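Local coordinates for WbbM protein (Klebsiella pneumoniae, PDB 6U4B), which is a trimeric, bifunctional glycosyltransferase and O-antigen polymerase that carries a magnesium-binding domain of the GT8 family, at residues F391-F396 with A491-V496; I477-K482 with D508-V513; S385-L390 with R495-K500; V336-K341 with N368-I373. All coordinates share one frame; numbering follows the deposited sequence.

Interaction 1: residues F391-F396 with A491-V496; sequences FIPQLF and AELMRV
M494 sets its terminal methyl over the ring of F391, and the whole of its side chain leads to that point. CB leaves the helix obliquely to the partner, and CG stands beside the backbone N, anti to the carbonyl carbon (chi1 -65°). Two further bends, at chi2 and chi3, then fold the thioether back toward the ring. SD arrives first, 3.8 Å from F391 CE2, and sees the ring from an oblique direction. CE completes the approach: it lies 4.2 Å from the F391 ring centroid and 22° off the ring normal, so its C-H groups make a CH-pi contact displaced toward the CE2-CZ side. The two side chains cross at about a right angle. F391 begins with its CB turned from helix 489-499, and only the outer ring comes back to meet it. A second, smaller contact joins P393 CG to L493 CD1 at 4.0 Å, one residue earlier on the helix. The backbone O of F391 accepts from both Q394 N and L395 N and so ties the ring-bearing residue into the short helix 392-395. L493 and V496 also lean on helix 505-513. The pair is a Met-aromatic contact in the buried interior of a GT8-family domain, consistent with the GT-A fold, joining the 3-10 residue F391 and the start of helix 392-395 to helix 489-499.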
loop_
_atom_site.group_PDB
_atom_site.type_symbol
_atom_site.label_atom_id
_atom_site.label_comp_id
_atom_site.label_asym_id
_atom_site.label_seq_id
_atom_site.Cartn_x
_atom_site.Cartn_y
_atom_site.Cartn_z
ATOM N N PHE A 391 -13.898 -27.980 21.242
ATOM C CA PHE A 391 -12.640 -28.636 21.569
ATOM C C PHE A 391 -11.579 -27.670 22.074
ATOM O O PHE A 391 -10.454 -28.101 22.353
ATOM C CB PHE A 391 -12.121 -29.399 20.347
ATOM C CG PHE A 391 -13.039 -30.499 19.898
ATOM C CD1 PHE A 391 -14.027 -30.253 18.957
ATOM C CD2 PHE A 391 -12.933 -31.771 20.436
ATOM C CE1 PHE A 391 -14.881 -31.260 18.552
ATOM C CE2 PHE A 391 -13.788 -32.787 20.035
ATOM C CZ PHE A 391 -14.763 -32.530 19.091
ATOM N N ILE A 392 -11.916 -26.382 22.202
ATOM C CA ILE A 392 -10.936 -25.408 22.694
ATOM C C ILE A 392 -10.444 -25.735 24.099
ATOM O O ILE A 392 -9.225 -25.682 24.321
ATOM C CB ILE A 392 -11.500 -23.985 22.566
ATOM C CG1 ILE A 392 -11.459 -23.546 21.101
ATOM C CG2 ILE A 392 -10.723 -23.015 23.448
ATOM C CD1 ILE A 392 -12.297 -22.322 20.792
ATOM N N PRO A 393 -11.288 -26.084 25.074
ATOM C CA PRO A 393 -10.750 -26.414 26.407
ATOM C C PRO A 393 -9.831 -27.627 26.427
ATOM O O PRO A 393 -9.058 -27.778 27.382
ATOM C CB PRO A 393 -12.011 -26.656 27.251
ATOM C CG PRO A 393 -13.086 -26.940 26.265
ATOM C CD PRO A 393 -12.762 -26.099 25.076
ATOM N N GLN A 394 -9.877 -28.493 25.414
ATOM C CA GLN A 394 -8.995 -29.656 25.395
ATOM C C GLN A 394 -7.667 -29.357 24.705
ATOM O O GLN A 394 -6.600 -29.595 25.279
ATOM C CB GLN A 394 -9.691 -30.839 24.716
ATOM C CG GLN A 394 -8.925 -32.159 24.814
ATOM C CD GLN A 394 -8.927 -32.748 26.219
ATOM O OE1 GLN A 394 -9.558 -32.213 27.133
ATOM N NE2 GLN A 394 -8.220 -33.860 26.394
ATOM N N LEU A 395 -7.714 -28.830 23.480
ATOM C CA LEU A 395 -6.482 -28.547 22.749
ATOM C C LEU A 395 -5.665 -27.459 23.436
ATOM O O LEU A 395 -4.429 -27.523 23.463
ATOM C CB LEU A 395 -6.808 -28.145 21.312
ATOM C CG LEU A 395 -5.608 -27.894 20.397
ATOM C CD1 LEU A 395 -4.813 -29.181 20.202
ATOM C CD2 LEU A 395 -6.050 -27.317 19.059
ATOM N N PHE A 396 -6.336 -26.457 24.007
ATOM C CA PHE A 396 -5.674 -25.318 24.632
ATOM C C PHE A 396 -5.665 -25.411 26.154
ATOM O O PHE A 396 -5.595 -24.384 26.836
ATOM C CB PHE A 396 -6.331 -24.015 24.175
ATOM C CG PHE A 396 -6.168 -23.749 22.708
ATOM C CD1 PHE A 396 -5.059 -23.065 22.240
ATOM C CD2 PHE A 396 -7.106 -24.200 21.795
ATOM C CE1 PHE A 396 -4.894 -22.823 20.892
ATOM C CE2 PHE A 396 -6.947 -23.961 20.441
ATOM C CZ PHE A 396 -5.837 -23.273 19.989
ATOM N N ALA A 491 -15.695 -32.578 29.083
ATOM C CA ALA A 491 -16.448 -33.828 29.127
ATOM C C ALA A 491 -17.947 -33.569 29.043
ATOM O O ALA A 491 -18.682 -34.333 28.406
ATOM C CB ALA A 491 -16.107 -34.605 30.400
ATOM N N GLU A 492 -18.417 -32.495 29.679
ATOM C CA GLU A 492 -19.831 -32.145 29.603
ATOM C C GLU A 492 -20.210 -31.687 28.200
ATOM O O GLU A 492 -21.278 -32.051 27.689
ATOM C CB GLU A 492 -20.156 -31.063 30.631
ATOM C CG GLU A 492 -21.610 -30.618 30.635
ATOM C CD GLU A 492 -22.537 -31.645 31.262
ATOM O OE1 GLU A 492 -22.039 -32.649 31.818
ATOM O OE2 GLU A 492 -23.768 -31.442 31.200
ATOM N N LEU A 493 -19.352 -30.883 27.564
ATOM C CA LEU A 493 -19.603 -30.462 26.189
ATOM C C LEU A 493 -19.750 -31.663 25.264
ATOM O O LEU A 493 -20.650 -31.696 24.414
ATOM C CB LEU A 493 -18.476 -29.550 25.704
ATOM C CG LEU A 493 -18.303 -28.185 26.377
ATOM C CD1 LEU A 493 -16.989 -27.545 25.949
ATOM C CD2 LEU A 493 -19.476 -27.264 26.059
ATOM N N MET A 494 -18.878 -32.664 25.420
ATOM C CA MET A 494 -18.981 -33.869 24.607
ATOM C C MET A 494 -20.263 -34.631 24.909
ATOM O O MET A 494 -20.940 -35.107 23.988
ATOM C CB MET A 494 -17.759 -34.760 24.837
ATOM C CG MET A 494 -16.445 -34.141 24.371
ATOM S SD MET A 494 -16.398 -33.789 22.597
ATOM C CE MET A 494 -16.787 -32.036 22.563
ATOM N N ARG A 495 -20.618 -34.752 26.191
ATOM C CA ARG A 495 -21.846 -35.453 26.550
ATOM C C ARG A 495 -23.062 -34.792 25.911
ATOM O O ARG A 495 -23.922 -35.476 25.345
ATOM C CB ARG A 495 -21.995 -35.506 28.068
ATOM C CG ARG A 495 -23.053 -36.493 28.544
ATOM C CD ARG A 495 -23.371 -36.278 30.013
ATOM N NE ARG A 495 -23.862 -34.925 30.268
ATOM C CZ ARG A 495 -25.136 -34.561 30.167
ATOM N NH1 ARG A 495 -26.055 -35.452 29.816
ATOM N NH2 ARG A 495 -25.491 -33.308 30.417
ATOM N N VAL A 496 -23.137 -33.460 25.974
ATOM C CA VAL A 496 -24.255 -32.741 25.368
ATOM C C VAL A 496 -24.239 -32.909 23.852
ATOM O O VAL A 496 -25.294 -33.048 23.220
ATOM C CB VAL A 496 -24.217 -31.258 25.782
ATOM C CG1 VAL A 496 -25.167 -30.430 24.926
ATOM C CG2 VAL A 496 -24.565 -31.113 27.253
#

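Interaction 2: residues I477-K482 with D508-V513; sequences IVFNVK and DIMNKV
OD2 of D508 is hydrogen-bonded to both F504 N and Y458 OH, and OD1 to Y471 OH, which pins the helix two residues ahead of M510, the residue that reaches across to I477 and F479. From this secured helix the M510 side chain runs out toward the strand, extended at chi2 (-176°) and then bent at chi3 (-70°), a course that brings SD and CE in turn to the two strand residues. CE touches I477 CD1 at 3.9 Å, and SD lies 4.1 Å from the same I477 CD1. On the I477 side the delta methyl, at the end of the CG1 branch, does the touching. F479 points its CB obliquely to the helix, but its ring swings back so that CZ comes within 4.2 Å of M510 SD. The sulfur sits obliquely to that ring, 5.4 Å from its centroid, a loose Met-aromatic contact. All three residues are buried. N480, next in the chain, caps helix 481-487. Thus helix 505-513 packs against strand 477-479 of a mixed sheet consistent with the GT-A fold, and the side chain of I477 lies about 7 Å from that of D406, a ligand of the bound magnesium.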
loop_
_atom_site.group_PDB
_atom_site.type_symbol
_atom_site.label_atom_id
_atom_site.label_comp_id
_atom_site.label_asym_id
_atom_site.label_seq_id
_atom_site.Cartn_x
_atom_site.Cartn_y
_atom_site.Cartn_z
ATOM N N ILE A 477 -15.612 -15.306 21.795
ATOM C CA ILE A 477 -15.732 -15.920 23.112
ATOM C C ILE A 477 -14.377 -15.882 23.800
ATOM O O ILE A 477 -13.375 -16.327 23.232
ATOM C CB ILE A 477 -16.227 -17.379 23.031
ATOM C CG1 ILE A 477 -17.521 -17.488 22.223
ATOM C CG2 ILE A 477 -16.432 -17.940 24.426
ATOM C CD1 ILE A 477 -17.952 -18.916 21.958
ATOM N N VAL A 478 -14.346 -15.376 25.028
ATOM C CA VAL A 478 -13.175 -15.504 25.885
ATOM C C VAL A 478 -13.357 -16.769 26.715
ATOM O O VAL A 478 -14.212 -16.823 27.602
ATOM C CB VAL A 478 -12.980 -14.278 26.781
ATOM C CG1 VAL A 478 -11.707 -14.434 27.603
ATOM C CG2 VAL A 478 -12.929 -13.010 25.940
ATOM N N PHE A 479 -12.561 -17.789 26.420
ATOM C CA PHE A 479 -12.626 -19.038 27.160
ATOM C C PHE A 479 -11.824 -18.924 28.448
ATOM O O PHE A 479 -10.643 -18.564 28.424
ATOM C CB PHE A 479 -12.095 -20.194 26.311
ATOM C CG PHE A 479 -13.062 -20.683 25.271
ATOM C CD1 PHE A 479 -13.274 -19.964 24.107
ATOM C CD2 PHE A 479 -13.750 -21.869 25.453
ATOM C CE1 PHE A 479 -14.161 -20.417 23.150
ATOM C CE2 PHE A 479 -14.636 -22.327 24.499
ATOM C CZ PHE A 479 -14.843 -21.602 23.346
ATOM N N ASN A 480 -12.470 -19.220 29.576
ATOM C CA ASN A 480 -11.767 -19.382 30.848
ATOM C C ASN A 480 -11.304 -20.834 30.922
ATOM O O ASN A 480 -11.894 -21.680 31.599
ATOM C CB ASN A 480 -12.665 -19.005 32.020
ATOM C CG ASN A 480 -11.921 -18.981 33.344
ATOM O OD1 ASN A 480 -10.794 -19.469 33.449
ATOM N ND2 ASN A 480 -12.553 -18.417 34.365
ATOM N N VAL A 481 -10.220 -21.118 30.194
ATOM C CA VAL A 481 -9.755 -22.495 30.048
ATOM C C VAL A 481 -9.372 -23.080 31.400
ATOM O O VAL A 481 -9.697 -24.235 31.704
ATOM C CB VAL A 481 -8.586 -22.562 29.049
ATOM C CG1 VAL A 481 -8.068 -23.987 28.933
ATOM C CG2 VAL A 481 -9.021 -22.042 27.688
ATOM N N LYS A 482 -8.682 -22.296 32.235
ATOM C CA LYS A 482 -8.252 -22.799 33.538
ATOM C C LYS A 482 -9.436 -23.285 34.365
ATOM O O LYS A 482 -9.352 -24.327 35.028
ATOM C CB LYS A 482 -7.477 -21.720 34.296
ATOM C CG LYS A 482 -7.225 -22.074 35.756
ATOM C CD LYS A 482 -5.788 -21.810 36.174
ATOM C CE LYS A 482 -5.483 -20.325 36.236
ATOM N NZ LYS A 482 -4.113 -20.075 36.767
ATOM N N ASP A 508 -25.649 -23.578 20.487
ATOM C CA ASP A 508 -26.659 -24.053 21.430
ATOM C C ASP A 508 -26.035 -24.906 22.525
ATOM O O ASP A 508 -26.419 -24.800 23.696
ATOM C CB ASP A 508 -27.738 -24.847 20.693
ATOM C CG ASP A 508 -28.734 -23.959 19.975
ATOM O OD1 ASP A 508 -28.709 -22.731 20.200
ATOM O OD2 ASP A 508 -29.543 -24.498 19.189
ATOM N N ILE A 509 -25.077 -25.763 22.163
ATOM C CA ILE A 509 -24.425 -26.621 23.147
ATOM C C ILE A 509 -23.717 -25.778 24.199
ATOM O O ILE A 509 -23.820 -26.045 25.404
ATOM C CB ILE A 509 -23.450 -27.585 22.447
ATOM C CG1 ILE A 509 -24.219 -28.592 21.591
ATOM C CG2 ILE A 509 -22.574 -28.300 23.467
ATOM C CD1 ILE A 509 -23.336 -29.486 20.753
ATOM N N MET A 510 -23.001 -24.740 23.763
ATOM C CA MET A 510 -22.266 -23.902 24.704
ATOM C C MET A 510 -23.198 -23.026 25.531
ATOM O O MET A 510 -22.915 -22.769 26.706
ATOM C CB MET A 510 -21.240 -23.045 23.954
ATOM C CG MET A 510 -20.091 -23.853 23.361
ATOM S SD MET A 510 -18.823 -22.832 22.580
ATOM C CE MET A 510 -19.702 -22.245 21.131
ATOM N N ASN A 511 -24.305 -22.558 24.948
ATOM C CA ASN A 511 -25.274 -21.800 25.734
ATOM C C ASN A 511 -25.874 -22.660 26.840
ATOM O O ASN A 511 -26.115 -22.178 27.953
ATOM C CB ASN A 511 -26.370 -21.249 24.825
ATOM C CG ASN A 511 -26.117 -19.810 24.414
ATOM O OD1 ASN A 511 -26.429 -18.882 25.157
ATOM N ND2 ASN A 511 -25.552 -19.620 23.226
ATOM N N LYS A 512 -26.109 -23.941 26.557
ATOM C CA LYS A 512 -26.656 -24.836 27.570
ATOM C C LYS A 512 -25.627 -25.140 28.651
ATOM O O LYS A 512 -25.926 -25.057 29.848
ATOM C CB LYS A 512 -27.155 -26.124 26.911
ATOM C CG LYS A 512 -27.435 -27.269 27.883
ATOM C CD LYS A 512 -28.176 -28.410 27.195
ATOM C CE LYS A 512 -28.116 -29.696 28.012
ATOM N NZ LYS A 512 -28.665 -29.541 29.386
ATOM N N VAL A 513 -24.400 -25.482 28.250
ATOM C CA VAL A 513 -23.400 -25.895 29.228
ATOM C C VAL A 513 -22.875 -24.700 30.019
ATOM O O VAL A 513 -22.574 -24.824 31.211
ATOM C CB VAL A 513 -22.265 -26.668 28.530
ATOM C CG1 VAL A 513 -21.133 -26.965 29.500
ATOM C CG2 VAL A 513 -22.799 -27.962 27.940
#

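Interaction 3: residues S385-L390 with R495-K500; sequences STYARL and RVLKAK
A single methyl, CD1 of L497, is where this contact closes most tightly: it rests over one face of the Y387 ring, 3.6 Å from Y387 CE2 and equally near CD2. Its distance to the Y387 ring centroid is 3.9 Å and its direction 24° off the ring normal, a CH-pi contact shifted toward the CD2-CE2 rim. On the opposite face lies CG2 of T386, 3.7 Å above the Y387 ring plane, so the ring is held between two methyls. L497 reaches in with CG anti to its backbone N (chi1 175°), and the same CD1 also meets L390 CD1 at a looser 4.1 Å. Y387 belongs to a type I beta turn, S385 to A388, which runs into the 3-10 segment 388-390; the turn thus packs on the last turns of helix 489-499 in the GT8-family domain. On the helix flank turned from the ring the character changes. R495, K498 and A499 are exposed to solvent, and K500, past the helix end, forms a salt bridge to D450. R389, between Y387 and L390 in the chain, takes no part in the contact with L497; its guanidinium forms salt bridges with D506 and with D406, a ligand of the magnesium ion.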
loop_
_atom_site.group_PDB
_atom_site.type_symbol
_atom_site.label_atom_id
_atom_site.label_comp_id
_atom_site.label_asym_id
_atom_site.label_seq_id
_atom_site.Cartn_x
_atom_site.Cartn_y
_atom_site.Cartn_z
ATOM N N SER A 385 -14.753 -29.204 12.040
ATOM C CA SER A 385 -14.746 -27.756 11.868
ATOM C C SER A 385 -16.050 -27.134 12.356
ATOM O O SER A 385 -16.038 -26.057 12.961
ATOM C CB SER A 385 -14.492 -27.402 10.403
ATOM O OG SER A 385 -15.379 -28.103 9.549
ATOM N N THR A 386 -17.182 -27.798 12.107
ATOM C CA THR A 386 -18.467 -27.266 12.557
ATOM C C THR A 386 -18.507 -27.126 14.075
ATOM O O THR A 386 -19.094 -26.175 14.603
ATOM C CB THR A 386 -19.610 -28.163 12.073
ATOM O OG1 THR A 386 -19.633 -28.181 10.641
ATOM C CG2 THR A 386 -20.954 -27.657 12.589
ATOM N N TYR A 387 -17.869 -28.052 14.792
ATOM C CA TYR A 387 -17.897 -28.070 16.249
ATOM C C TYR A 387 -16.538 -27.754 16.865
ATOM O O TYR A 387 -16.280 -28.130 18.012
ATOM C CB TYR A 387 -18.409 -29.425 16.742
ATOM C CG TYR A 387 -19.830 -29.711 16.315
ATOM C CD1 TYR A 387 -20.101 -30.405 15.142
ATOM C CD2 TYR A 387 -20.902 -29.274 17.081
ATOM C CE1 TYR A 387 -21.401 -30.660 14.749
ATOM C CE2 TYR A 387 -22.200 -29.521 16.694
ATOM C CZ TYR A 387 -22.447 -30.214 15.532
ATOM O OH TYR A 387 -23.747 -30.459 15.156
ATOM N N ALA A 388 -15.675 -27.050 16.126
ATOM C CA ALA A 388 -14.308 -26.810 16.582
ATOM C C ALA A 388 -14.273 -26.091 17.925
ATOM O O ALA A 388 -13.414 -26.382 18.767
ATOM C CB ALA A 388 -13.543 -26.005 15.529
ATOM N N ARG A 389 -15.196 -25.149 18.145
ATOM C CA ARG A 389 -15.197 -24.376 19.384
ATOM C C ARG A 389 -15.315 -25.268 20.615
ATOM O O ARG A 389 -14.751 -24.947 21.669
ATOM C CB ARG A 389 -16.333 -23.353 19.362
ATOM C CG ARG A 389 -16.064 -22.129 18.490
ATOM C CD ARG A 389 -17.237 -21.163 18.544
ATOM N NE ARG A 389 -18.393 -21.666 17.811
ATOM C CZ ARG A 389 -19.024 -20.998 16.852
ATOM N NH1 ARG A 389 -18.628 -19.777 16.514
ATOM N NH2 ARG A 389 -20.067 -21.544 16.241
ATOM N N LEU A 390 -16.036 -26.388 20.506
ATOM C CA LEU A 390 -16.209 -27.280 21.647
ATOM C C LEU A 390 -14.896 -27.890 22.115
ATOM O O LEU A 390 -14.790 -28.282 23.282
ATOM C CB LEU A 390 -17.188 -28.402 21.299
ATOM C CG LEU A 390 -18.582 -27.996 20.828
ATOM C CD1 LEU A 390 -19.436 -29.235 20.596
ATOM C CD2 LEU A 390 -19.238 -27.067 21.834
ATOM N N ARG A 495 -20.618 -34.752 26.191
ATOM C CA ARG A 495 -21.846 -35.453 26.550
ATOM C C ARG A 495 -23.062 -34.792 25.911
ATOM O O ARG A 495 -23.922 -35.476 25.345
ATOM C CB ARG A 495 -21.995 -35.506 28.068
ATOM C CG ARG A 495 -23.053 -36.493 28.544
ATOM C CD ARG A 495 -23.371 -36.278 30.013
ATOM N NE ARG A 495 -23.862 -34.925 30.268
ATOM C CZ ARG A 495 -25.136 -34.561 30.167
ATOM N NH1 ARG A 495 -26.055 -35.452 29.816
ATOM N NH2 ARG A 495 -25.491 -33.308 30.417
ATOM N N VAL A 496 -23.137 -33.460 25.974
ATOM C CA VAL A 496 -24.255 -32.741 25.368
ATOM C C VAL A 496 -24.239 -32.909 23.852
ATOM O O VAL A 496 -25.294 -33.048 23.220
ATOM C CB VAL A 496 -24.217 -31.258 25.782
ATOM C CG1 VAL A 496 -25.167 -30.430 24.926
ATOM C CG2 VAL A 496 -24.565 -31.113 27.253
ATOM N N LEU A 497 -23.048 -32.908 23.247
ATOM C CA LEU A 497 -22.942 -33.122 21.806
ATOM C C LEU A 497 -23.519 -34.474 21.399
ATOM O O LEU A 497 -24.182 -34.585 20.362
ATOM C CB LEU A 497 -21.478 -33.006 21.371
ATOM C CG LEU A 497 -21.095 -33.295 19.915
ATOM C CD1 LEU A 497 -21.677 -32.251 18.972
ATOM C CD2 LEU A 497 -19.581 -33.356 19.775
ATOM N N LYS A 498 -23.289 -35.510 22.212
ATOM C CA LYS A 498 -23.800 -36.844 21.896
ATOM C C LYS A 498 -25.320 -36.896 21.928
ATOM O O LYS A 498 -25.938 -37.597 21.118
ATOM C CB LYS A 498 -23.268 -37.871 22.886
ATOM C CG LYS A 498 -21.768 -37.962 23.003
ATOM C CD LYS A 498 -21.397 -39.136 23.879
ATOM C CE LYS A 498 -22.084 -40.400 23.402
ATOM N NZ LYS A 498 -22.024 -41.495 24.405
ATOM N N ALA A 499 -25.935 -36.167 22.859
ATOM C CA ALA A 499 -27.314 -36.450 23.244
ATOM C C ALA A 499 -28.292 -36.205 22.104
ATOM O O ALA A 499 -29.206 -37.008 21.884
ATOM C CB ALA A 499 -27.693 -35.610 24.463
ATOM N N LYS A 500 -28.127 -35.107 21.370
ATOM C CA LYS A 500 -29.085 -34.756 20.329
ATOM C C LYS A 500 -28.472 -33.695 19.428
ATOM O O LYS A 500 -27.414 -33.134 19.721
ATOM C CB LYS A 500 -30.410 -34.266 20.929
ATOM C CG LYS A 500 -30.249 -33.126 21.915
ATOM C CD LYS A 500 -31.591 -32.643 22.451
ATOM C CE LYS A 500 -32.235 -33.676 23.369
ATOM N NZ LYS A 500 -33.478 -33.157 24.009
#

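Interaction 4: residues V336-K341 with N368-I373; sequences VVLENK and NAFTEI
L338 and F370 meet at about a right angle where strand 333-340 faces the 3-10 turn that follows strand 360-366. These two strands are parallel neighbours joined through helix 344-352, a beta-alpha-beta unit of the Rossmann-like sheet expected in a GT8-family domain. CD1 of L338 comes to F370 at the ring edge, in the ring plane, 3.9 Å from CE2. The faces of F370 are thereby turned from the leucine, and the ring stacks with F391. L395 of helix 392-395 touches both L338 and F370 and closes this apolar end of the contact.

Two residues along the strand the contact becomes polar. N340 and N368 also cross at about a right angle, and their amide planes stand 71° apart. N368 ND2 donates to N340 OD1 at 3.2 Å with an N-H...O angle of 161°, a fairly straight bond for the hydrogen. The donor stands well above the carbonyl plane of N340, while OD1 lies close to the amide plane of N368. N340 presents its amide here because CG lies anti to its backbone N (chi1 177°). ND2 of N368 has a second acceptor, D366 OD2, so both bonds help to fix the rotation of this amide. Between L338 and N340, E339 sends its CB the other way, and its OE1 binds ND2 of N59, in the DUF4422 part of the same chain. The turn is closed from inside as well: T371 OG1 donates to N368 O at 3.0 Å, nearly in line with the C=O bond.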
loop_
_atom_site.group_PDB
_atom_site.type_symbol
_atom_site.label_atom_id
_atom_site.label_comp_id
_atom_site.label_asym_id
_atom_site.label_seq_id
_atom_site.Cartn_x
_atom_site.Cartn_y
_atom_site.Cartn_z
ATOM N N VAL A 336 -3.548 -19.031 16.683
ATOM C CA VAL A 336 -3.583 -20.421 16.244
ATOM C C VAL A 336 -4.806 -20.605 15.361
ATOM O O VAL A 336 -5.933 -20.324 15.791
ATOM C CB VAL A 336 -3.617 -21.406 17.423
ATOM C CG1 VAL A 336 -3.794 -22.827 16.915
ATOM C CG2 VAL A 336 -2.348 -21.286 18.255
ATOM N N VAL A 337 -4.592 -21.077 14.138
ATOM C CA VAL A 337 -5.673 -21.338 13.195
ATOM C C VAL A 337 -5.956 -22.833 13.182
ATOM O O VAL A 337 -5.081 -23.638 12.838
ATOM C CB VAL A 337 -5.325 -20.833 11.787
ATOM C CG1 VAL A 337 -6.324 -21.375 10.775
ATOM C CG2 VAL A 337 -5.302 -19.305 11.759
ATOM N N LEU A 338 -7.176 -23.209 13.565
ATOM C CA LEU A 338 -7.646 -24.582 13.414
ATOM C C LEU A 338 -8.077 -24.749 11.965
ATOM O O LEU A 338 -9.206 -24.413 11.600
ATOM C CB LEU A 338 -8.793 -24.871 14.375
ATOM C CG LEU A 338 -8.535 -24.465 15.828
ATOM C CD1 LEU A 338 -9.754 -24.747 16.697
ATOM C CD2 LEU A 338 -7.312 -25.184 16.358
ATOM N N GLU A 339 -7.177 -25.260 11.131
ATOM C CA GLU A 339 -7.366 -25.252 9.688
ATOM C C GLU A 339 -7.976 -26.562 9.211
ATOM O O GLU A 339 -7.641 -27.641 9.710
ATOM C CB GLU A 339 -6.042 -24.993 8.963
ATOM C CG GLU A 339 -4.922 -25.983 9.266
ATOM C CD GLU A 339 -4.885 -27.149 8.291
ATOM O OE1 GLU A 339 -4.334 -28.209 8.654
ATOM O OE2 GLU A 339 -5.408 -27.007 7.165
ATOM N N ASN A 340 -8.884 -26.457 8.248
ATOM C CA ASN A 340 -9.534 -27.600 7.613
ATOM C C ASN A 340 -9.107 -27.609 6.146
ATOM O O ASN A 340 -9.790 -27.061 5.279
ATOM C CB ASN A 340 -11.055 -27.523 7.764
ATOM C CG ASN A 340 -11.775 -28.663 7.060
ATOM O OD1 ASN A 340 -11.182 -29.699 6.757
ATOM N ND2 ASN A 340 -13.063 -28.472 6.794
ATOM N N LYS A 341 -7.959 -28.239 5.882
ATOM C CA LYS A 341 -7.429 -28.405 4.530
ATOM C C LYS A 341 -7.248 -27.061 3.826
ATOM O O LYS A 341 -7.592 -26.898 2.654
ATOM C CB LYS A 341 -8.310 -29.347 3.710
ATOM C CG LYS A 341 -8.354 -30.766 4.272
ATOM C CD LYS A 341 -9.343 -31.637 3.522
ATOM C CE LYS A 341 -9.505 -32.994 4.194
ATOM N NZ LYS A 341 -8.253 -33.805 4.152
ATOM N N ASN A 368 -9.217 -31.428 11.946
ATOM C CA ASN A 368 -9.842 -32.733 11.777
ATOM C C ASN A 368 -9.348 -33.768 12.779
ATOM O O ASN A 368 -9.958 -34.837 12.885
ATOM C CB ASN A 368 -9.616 -33.228 10.350
ATOM C CG ASN A 368 -10.250 -32.315 9.318
ATOM O OD1 ASN A 368 -11.474 -32.261 9.194
ATOM N ND2 ASN A 368 -9.422 -31.584 8.578
ATOM N N ALA A 369 -8.278 -33.477 13.522
ATOM C CA ALA A 369 -7.855 -34.372 14.592
ATOM C C ALA A 369 -8.887 -34.453 15.710
ATOM O O ALA A 369 -8.833 -35.383 16.520
ATOM C CB ALA A 369 -6.511 -33.918 15.160
ATOM N N PHE A 370 -9.822 -33.499 15.768
ATOM C CA PHE A 370 -10.822 -33.481 16.828
ATOM C C PHE A 370 -11.797 -34.648 16.742
ATOM O O PHE A 370 -12.458 -34.956 17.737
ATOM C CB PHE A 370 -11.596 -32.161 16.799
ATOM C CG PHE A 370 -10.780 -30.969 17.211
ATOM C CD1 PHE A 370 -9.644 -31.124 17.987
ATOM C CD2 PHE A 370 -11.155 -29.691 16.827
ATOM C CE1 PHE A 370 -8.893 -30.030 18.370
ATOM C CE2 PHE A 370 -10.408 -28.588 17.206
ATOM C CZ PHE A 370 -9.275 -28.759 17.979
ATOM N N THR A 371 -11.907 -35.303 15.583
ATOM C CA THR A 371 -12.830 -36.424 15.455
ATOM C C THR A 371 -12.340 -37.679 16.164
ATOM O O THR A 371 -13.079 -38.671 16.207
ATOM C CB THR A 371 -13.081 -36.744 13.979
ATOM O OG1 THR A 371 -11.858 -37.166 13.363
ATOM C CG2 THR A 371 -13.616 -35.519 13.253
ATOM N N GLU A 372 -11.131 -37.662 16.723
ATOM C CA GLU A 372 -10.539 -38.845 17.336
ATOM C C GLU A 372 -9.777 -38.477 18.603
ATOM O O GLU A 372 -8.672 -38.971 18.848
ATOM C CB GLU A 372 -9.628 -39.575 16.349
ATOM C CG GLU A 372 -8.754 -38.646 15.515
ATOM C CD GLU A 372 -7.907 -39.398 14.511
ATOM O OE1 GLU A 372 -6.671 -39.215 14.516
ATOM O OE2 GLU A 372 -8.479 -40.179 13.721
ATOM N N ILE A 373 -10.359 -37.612 19.429
ATOM C CA ILE A 373 -9.761 -37.286 20.720
ATOM C C ILE A 373 -9.856 -38.493 21.647
ATOM O O ILE A 373 -8.863 -38.916 22.240
ATOM C CB ILE A 373 -10.427 -36.056 21.362
ATOM C CG1 ILE A 373 -10.339 -34.846 20.428
ATOM C CG2 ILE A 373 -9.760 -35.731 22.692
ATOM C CD1 ILE A 373 -8.944 -34.285 20.299
#

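All four contacts lie in the GT8-family domain. Interaction 4 comes first along the chain; the first segments of interactions 3 and 1 follow directly on each other, and their second segments overlap at R495 and V496 on helix 489-499. Interaction 2 alternates with both. The centres of interactions 1 and 3 are about 8 Å apart and those of 1 and 2 about 9 Å, whereas 2 and 4 stand about 19 Å apart without touching, although each gives a strand, 477-479 and 333-340, to the same mixed sheet. Interaction 1 touches the other three, so the packing runs continuously from strand 333-340 to helix 505-513, beside the magnesium site, whose ligand D406 is salt-bridged by R389.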